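Long-range contacts in solute-binding protein (Thermoactinomyces vulgaris, PDB 2ZYO), which binds maltodextrins such as maltotetraose, and probably cyclodextrins, and probably delivers them to a membrane sugar transporter: residues E129-I134 with A275-G280; G141-T146 with G263-P268. All blocks are in the same frame, centred on the assembly; numbering follows the deposited sequence.

Contact 1: residues E129-I134 with A275-G280; sequences ESVALI and AQTFIG. With GLC (alpha-D-glucopyranose), chain B.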
loop_
_atom_site.group_PDB
_atom_site.type_symbol
_atom_site.label_atom_id
_atom_site.label_comp_id
_atom_site.label_asym_id
_atom_site.label_seq_id
_atom_site.Cartn_x
_atom_site.Cartn_y
_atom_site.Cartn_z
ATOM N N GLU A 129 -2.858 2.989 2.590
ATOM C CA GLU A 129 -3.590 2.903 1.327
ATOM C C GLU A 129 -4.058 1.479 1.037
ATOM O O GLU A 129 -3.414 0.506 1.432
ATOM C CB GLU A 129 -2.744 3.437 0.161
ATOM C CG GLU A 129 -1.424 2.700 -0.063
ATOM C CD GLU A 129 -0.655 3.184 -1.285
ATOM O OE1 GLU A 129 -0.760 4.376 -1.640
ATOM O OE2 GLU A 129 0.073 2.359 -1.878
ATOM N N SER A 130 -5.191 1.379 0.349
ATOM C CA SER A 130 -5.733 0.112 -0.132
ATOM C C SER A 130 -6.577 0.386 -1.363
ATOM O O SER A 130 -7.124 1.479 -1.507
ATOM C CB SER A 130 -6.610 -0.537 0.943
ATOM O OG SER A 130 -7.320 -1.653 0.427
ATOM N N VAL A 131 -6.699 -0.603 -2.244
ATOM C CA VAL A 131 -7.715 -0.522 -3.293
ATOM C C VAL A 131 -9.098 -0.647 -2.660
ATOM O O VAL A 131 -9.242 -1.139 -1.538
ATOM C CB VAL A 131 -7.532 -1.581 -4.426
ATOM C CG1 VAL A 131 -6.191 -1.405 -5.125
ATOM C CG2 VAL A 131 -7.698 -3.005 -3.907
ATOM N N ALA A 132 -10.105 -0.172 -3.380
ATOM C CA ALA A 132 -11.502 -0.322 -2.980
ATOM C C ALA A 132 -12.339 -0.217 -4.239
ATOM O O ALA A 132 -11.789 -0.097 -5.340
ATOM C CB ALA A 132 -11.897 0.749 -1.967
ATOM N N LEU A 133 -13.659 -0.261 -4.089
ATOM C CA LEU A 133 -14.546 -0.104 -5.234
ATOM C C LEU A 133 -14.820 1.377 -5.462
ATOM O O LEU A 133 -15.555 2.009 -4.696
ATOM C CB LEU A 133 -15.848 -0.889 -5.040
ATOM C CG LEU A 133 -16.677 -1.123 -6.308
ATOM C CD1 LEU A 133 -15.999 -2.114 -7.250
ATOM C CD2 LEU A 133 -18.071 -1.593 -5.941
ATOM N N ILE A 134 -14.200 1.926 -6.503
ATOM C CA ILE A 134 -14.415 3.317 -6.887
ATOM C C ILE A 134 -15.462 3.327 -7.987
ATOM O O ILE A 134 -15.321 2.621 -8.985
ATOM C CB ILE A 134 -13.118 3.986 -7.395
ATOM C CG1 ILE A 134 -11.996 3.864 -6.354
ATOM C CG2 ILE A 134 -13.373 5.451 -7.749
ATOM C CD1 ILE A 134 -10.622 4.298 -6.863
ATOM N N ALA A 275 -13.628 -8.877 2.043
ATOM C CA ALA A 275 -12.521 -8.960 1.098
ATOM C C ALA A 275 -11.231 -8.506 1.773
ATOM O O ALA A 275 -11.229 -7.546 2.554
ATOM C CB ALA A 275 -12.802 -8.125 -0.141
ATOM N N GLN A 276 -10.146 -9.216 1.481
ATOM C CA GLN A 276 -8.837 -8.916 2.048
ATOM C C GLN A 276 -7.922 -8.373 0.968
ATOM O O GLN A 276 -7.508 -9.102 0.063
ATOM C CB GLN A 276 -8.209 -10.163 2.665
ATOM C CG GLN A 276 -8.980 -10.772 3.811
ATOM C CD GLN A 276 -8.330 -12.042 4.316
ATOM O OE1 GLN A 276 -7.287 -12.003 4.974
ATOM N NE2 GLN A 276 -8.944 -13.183 4.010
ATOM N N THR A 277 -7.605 -7.090 1.074
ATOM C CA THR A 277 -6.719 -6.429 0.128
ATOM C C THR A 277 -5.342 -6.248 0.750
ATOM O O THR A 277 -5.176 -6.373 1.965
ATOM C CB THR A 277 -7.267 -5.046 -0.257
ATOM O OG1 THR A 277 -7.575 -4.310 0.934
ATOM C CG2 THR A 277 -8.525 -5.183 -1.091
ATOM N N PHE A 278 -4.351 -5.965 -0.089
ATOM C CA PHE A 278 -3.069 -5.488 0.404
ATOM C C PHE A 278 -3.252 -4.083 0.965
ATOM O O PHE A 278 -4.035 -3.289 0.437
ATOM C CB PHE A 278 -2.035 -5.431 -0.721
ATOM C CG PHE A 278 -1.401 -6.752 -1.054
ATOM C CD1 PHE A 278 -0.953 -7.610 -0.051
ATOM C CD2 PHE A 278 -1.207 -7.119 -2.383
ATOM C CE1 PHE A 278 -0.345 -8.825 -0.370
ATOM C CE2 PHE A 278 -0.600 -8.329 -2.710
ATOM C CZ PHE A 278 -0.167 -9.181 -1.703
ATOM N N ILE A 279 -2.537 -3.780 2.042
ATOM C CA ILE A 279 -2.402 -2.396 2.478
ATOM C C ILE A 279 -0.942 -1.963 2.357
ATOM O O ILE A 279 -0.028 -2.771 2.533
ATOM C CB ILE A 279 -2.954 -2.147 3.910
ATOM C CG1 ILE A 279 -2.218 -3.001 4.946
ATOM C CG2 ILE A 279 -4.463 -2.409 3.957
ATOM C CD1 ILE A 279 -2.210 -2.409 6.342
ATOM N N GLY A 280 -0.741 -0.695 2.012
ATOM C CA GLY A 280 0.589 -0.100 1.968
ATOM C C GLY A 280 0.663 0.987 3.017
ATOM O O GLY A 280 -0.240 1.817 3.118
HETATM C C1 GLC B . -0.350 1.546 -6.645
HETATM C C2 GLC B . 0.498 1.246 -5.382
HETATM C C3 GLC B . 1.692 0.311 -5.665
HETATM C C4 GLC B . 1.286 -0.870 -6.546
HETATM C C5 GLC B . 0.549 -0.364 -7.784
HETATM C C6 GLC B . 0.104 -1.481 -8.715
HETATM O O1 GLC B . 0.287 2.438 -7.491
HETATM O O2 GLC B . 0.970 2.464 -4.808
HETATM O O3 GLC B . 2.205 -0.186 -4.437
HETATM O O4 GLC B . 2.464 -1.596 -6.946
HETATM O O5 GLC B . -0.636 0.346 -7.379
HETATM O O6 GLC B . 0.994 -1.629 -9.812
HETATM O O HOH W 1 -4.706 -2.678 -1.994
#

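Contact 2: residues G141-T146 with G263-P268; sequences GQVPAT and GVAPLP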
loop_
_atom_site.group_PDB
_atom_site.type_symbol
_atom_site.label_atom_id
_atom_site.label_comp_id
_atom_site.label_asym_id
_atom_site.label_seq_id
_atom_site.Cartn_x
_atom_site.Cartn_y
_atom_site.Cartn_z
ATOM N N GLY A 141 -25.629 3.181 -8.200
ATOM C CA GLY A 141 -26.243 3.644 -6.961
ATOM C C GLY A 141 -25.811 2.798 -5.783
ATOM O O GLY A 141 -24.756 3.033 -5.191
ATOM N N GLN A 142 -26.630 1.809 -5.434
ATOM C CA GLN A 142 -26.243 0.840 -4.423
ATOM C C GLN A 142 -25.208 -0.095 -5.031
ATOM O O GLN A 142 -25.456 -0.720 -6.064
ATOM C CB GLN A 142 -27.454 0.047 -3.921
ATOM C CG GLN A 142 -27.116 -1.022 -2.877
ATOM C CD GLN A 142 -26.527 -0.440 -1.605
ATOM O OE1 GLN A 142 -27.033 0.543 -1.065
ATOM N NE2 GLN A 142 -25.448 -1.046 -1.122
ATOM N N VAL A 143 -24.044 -0.171 -4.392
ATOM C CA VAL A 143 -22.987 -1.085 -4.823
ATOM C C VAL A 143 -23.416 -2.541 -4.600
ATOM O O VAL A 143 -24.202 -2.815 -3.692
ATOM C CB VAL A 143 -21.632 -0.793 -4.113
ATOM C CG1 VAL A 143 -21.129 0.600 -4.470
ATOM C CG2 VAL A 143 -21.741 -0.959 -2.598
ATOM N N PRO A 144 -22.935 -3.470 -5.450
ATOM C CA PRO A 144 -23.235 -4.891 -5.244
ATOM C C PRO A 144 -22.863 -5.371 -3.839
ATOM O O PRO A 144 -21.794 -5.028 -3.325
ATOM C CB PRO A 144 -22.378 -5.582 -6.302
ATOM C CG PRO A 144 -22.246 -4.566 -7.386
ATOM C CD PRO A 144 -22.118 -3.257 -6.661
ATOM N N ALA A 145 -23.757 -6.148 -3.233
ATOM C CA ALA A 145 -23.611 -6.594 -1.845
ATOM C C ALA A 145 -22.629 -7.750 -1.681
ATOM O O ALA A 145 -22.076 -7.951 -0.597
ATOM C CB ALA A 145 -24.970 -6.978 -1.273
ATOM N N THR A 146 -22.432 -8.514 -2.753
ATOM C CA THR A 146 -21.556 -9.685 -2.733
ATOM C C THR A 146 -20.684 -9.702 -3.981
ATOM O O THR A 146 -20.988 -9.033 -4.971
ATOM C CB THR A 146 -22.358 -11.006 -2.699
ATOM O OG1 THR A 146 -23.150 -11.111 -3.888
ATOM C CG2 THR A 146 -23.262 -11.081 -1.472
ATOM N N GLY A 263 -17.773 7.900 -6.033
ATOM C CA GLY A 263 -18.099 7.217 -4.788
ATOM C C GLY A 263 -17.051 6.155 -4.513
ATOM O O GLY A 263 -16.405 5.664 -5.442
ATOM N N VAL A 264 -16.868 5.813 -3.240
ATOM C CA VAL A 264 -15.935 4.754 -2.845
ATOM C C VAL A 264 -16.554 3.858 -1.774
ATOM O O VAL A 264 -17.025 4.342 -0.742
ATOM C CB VAL A 264 -14.578 5.312 -2.328
ATOM C CG1 VAL A 264 -13.599 4.174 -2.052
ATOM C CG2 VAL A 264 -13.971 6.295 -3.324
ATOM N N ALA A 265 -16.540 2.555 -2.029
ATOM C CA ALA A 265 -17.052 1.571 -1.081
ATOM C C ALA A 265 -16.049 0.436 -0.907
ATOM O O ALA A 265 -15.216 0.210 -1.787
ATOM C CB ALA A 265 -18.394 1.030 -1.563
ATOM N N PRO A 266 -16.119 -0.289 0.229
ATOM C CA PRO A 266 -15.276 -1.477 0.353
ATOM C C PRO A 266 -15.666 -2.490 -0.713
ATOM O O PRO A 266 -16.790 -2.446 -1.220
ATOM C CB PRO A 266 -15.630 -2.035 1.735
ATOM C CG PRO A 266 -16.310 -0.935 2.450
ATOM C CD PRO A 266 -16.957 -0.074 1.421
ATOM N N LEU A 267 -14.746 -3.387 -1.054
ATOM C CA LEU A 267 -15.068 -4.472 -1.974
ATOM C C LEU A 267 -16.182 -5.331 -1.383
ATOM O O LEU A 267 -16.217 -5.547 -0.167
ATOM C CB LEU A 267 -13.833 -5.325 -2.269
ATOM C CG LEU A 267 -12.635 -4.639 -2.935
ATOM C CD1 LEU A 267 -11.514 -5.641 -3.145
ATOM C CD2 LEU A 267 -13.027 -3.983 -4.257
ATOM N N PRO A 268 -17.114 -5.794 -2.238
ATOM C CA PRO A 268 -18.203 -6.661 -1.795
ATOM C C PRO A 268 -17.685 -7.924 -1.116
ATOM O O PRO A 268 -16.597 -8.402 -1.445
ATOM C CB PRO A 268 -18.910 -7.015 -3.105
ATOM C CG PRO A 268 -18.612 -5.873 -4.015
ATOM C CD PRO A 268 -17.203 -5.502 -3.682
#

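Contact 1: residues E129-I134 with A275-G280
The carboxylate of Glu129 faces the bound glucose, whose O2 donates to OE2 over 3.1 Å, with Trp250 packed against the glutamate side chain, while further back the Glu129 CG methylene lies 3.5 Å from Gly280 O across the contact. CG sits between the backbone N and the carbonyl carbon (chi1 60°), and the chain extended beyond it carries OE2 to the sugar, which Asn173 ND2 also holds. Below the side chain, Glu129 and Gly280 form an antiparallel hydrogen-bonded pair: Glu129 N donates to Gly280 O at 2.9 Å, and Gly280 N to Glu129 O at 3.0 Å. The same Glu129 O also receives a CA-H...O contact from Ile279 CA at 3.2 Å.

Beyond Ser130 the two backbones separate, and side chains and water take over. Thr277 OG1 donates to Ser130 OG at 2.7 Å, and Ser130 OG in turn donates a hydrogen bond to Val131 O, in that carbonyl's plane and on a lone pair, so both hydroxyls have a fixed direction. Alongside, Val131 CG2 and Thr277 CG2 touch at 3.7 Å, the two side chains crossing at a slant. A water bridges the widening gap, accepting from Val131 N and donating to Phe278 O at 2.6 Å; the Phe278 ring itself stacks on Tyr178. Strand 278-287 thus begins here against strand 120-136, while the loop leading into it parts from Val131 onward; with a pocket glutamate at the fork, this is consistent with the hinge of a two-domain periplasmic-type binding protein, bordering its sugar site.

Contact 2: residues G141-T146 with G263-P268
From Val143 to Thr146 the loop runs nearly alongside Ala265-Pro268, the two directions differing by 25°, and closes on it from a CA-CA separation of 7.5 Å at Val143 and Ala265 to 4.6 Å at Thr146 and Pro268. No hydrogen bond joins the segments; the contact is made by apolar groups and by carbonyls laid against a proline ring.

At the wider end Val143 and Ala265 point at each other. The valine fork straddles the alanine methyl, with CG1 and CG2 each 4.0 Å from Ala265 CB. A chi1 of -63° sets CG1 anti to the carbonyl carbon and brings both branches forward. This valine also rests on strand 120-136, so it lies over two neighbouring strands, on Leu133 and Tyr135 of one and Ala265 of the other.

At the narrow end Pro268 does most of the work. Its ring points toward the loop and presses CB against the backbone of Thr146, 3.3 Å from Thr146 C and 3.4 Å from Thr146 O, while the neighbouring CG approaches Pro144 O at 3.4 Å. The proline ring is thus met by the backbone carbonyls of Pro144 and Thr146, and the Pro144 ring adds only a looser touch, Pro144 CB to Pro268 CG at 4.4 Å. The threonine side chain leaves in the other direction: OG1 bonds to Glu149 OE1 and caps a backbone N in the first turn of the following helix.

The loop therefore packs Val143 on the end of strand 262-265 and the N-cap residue of helix 147-157 on Pro268 in the loop that follows, plain packing at the surface of a strand-loop-helix connection beside the mixed sheet of this solute-binding fold.

How the contacts relate
The centres of contacts 1 and 2 lie 13 Å apart, and both reach one mixed sheet, where strand 120-136 is neighbour to both 262-265 and 278-287. Along the chain the order is 129-134, 141-146, 263-268, 275-280, so contact 2 falls within the span that contact 1 closes. The two meet directly: Leu133 N is 2.8 Å from Ala265 O, a probable hydrogen bond, and Leu267 packs on Ala275 and Thr277. Contact 1 is buried beside the sugar, whereas contact 2 sits near the surface, its centre about 21 Å from the centre of the chain. Strand 120-136 thus runs from the pocket to the outer loop packing.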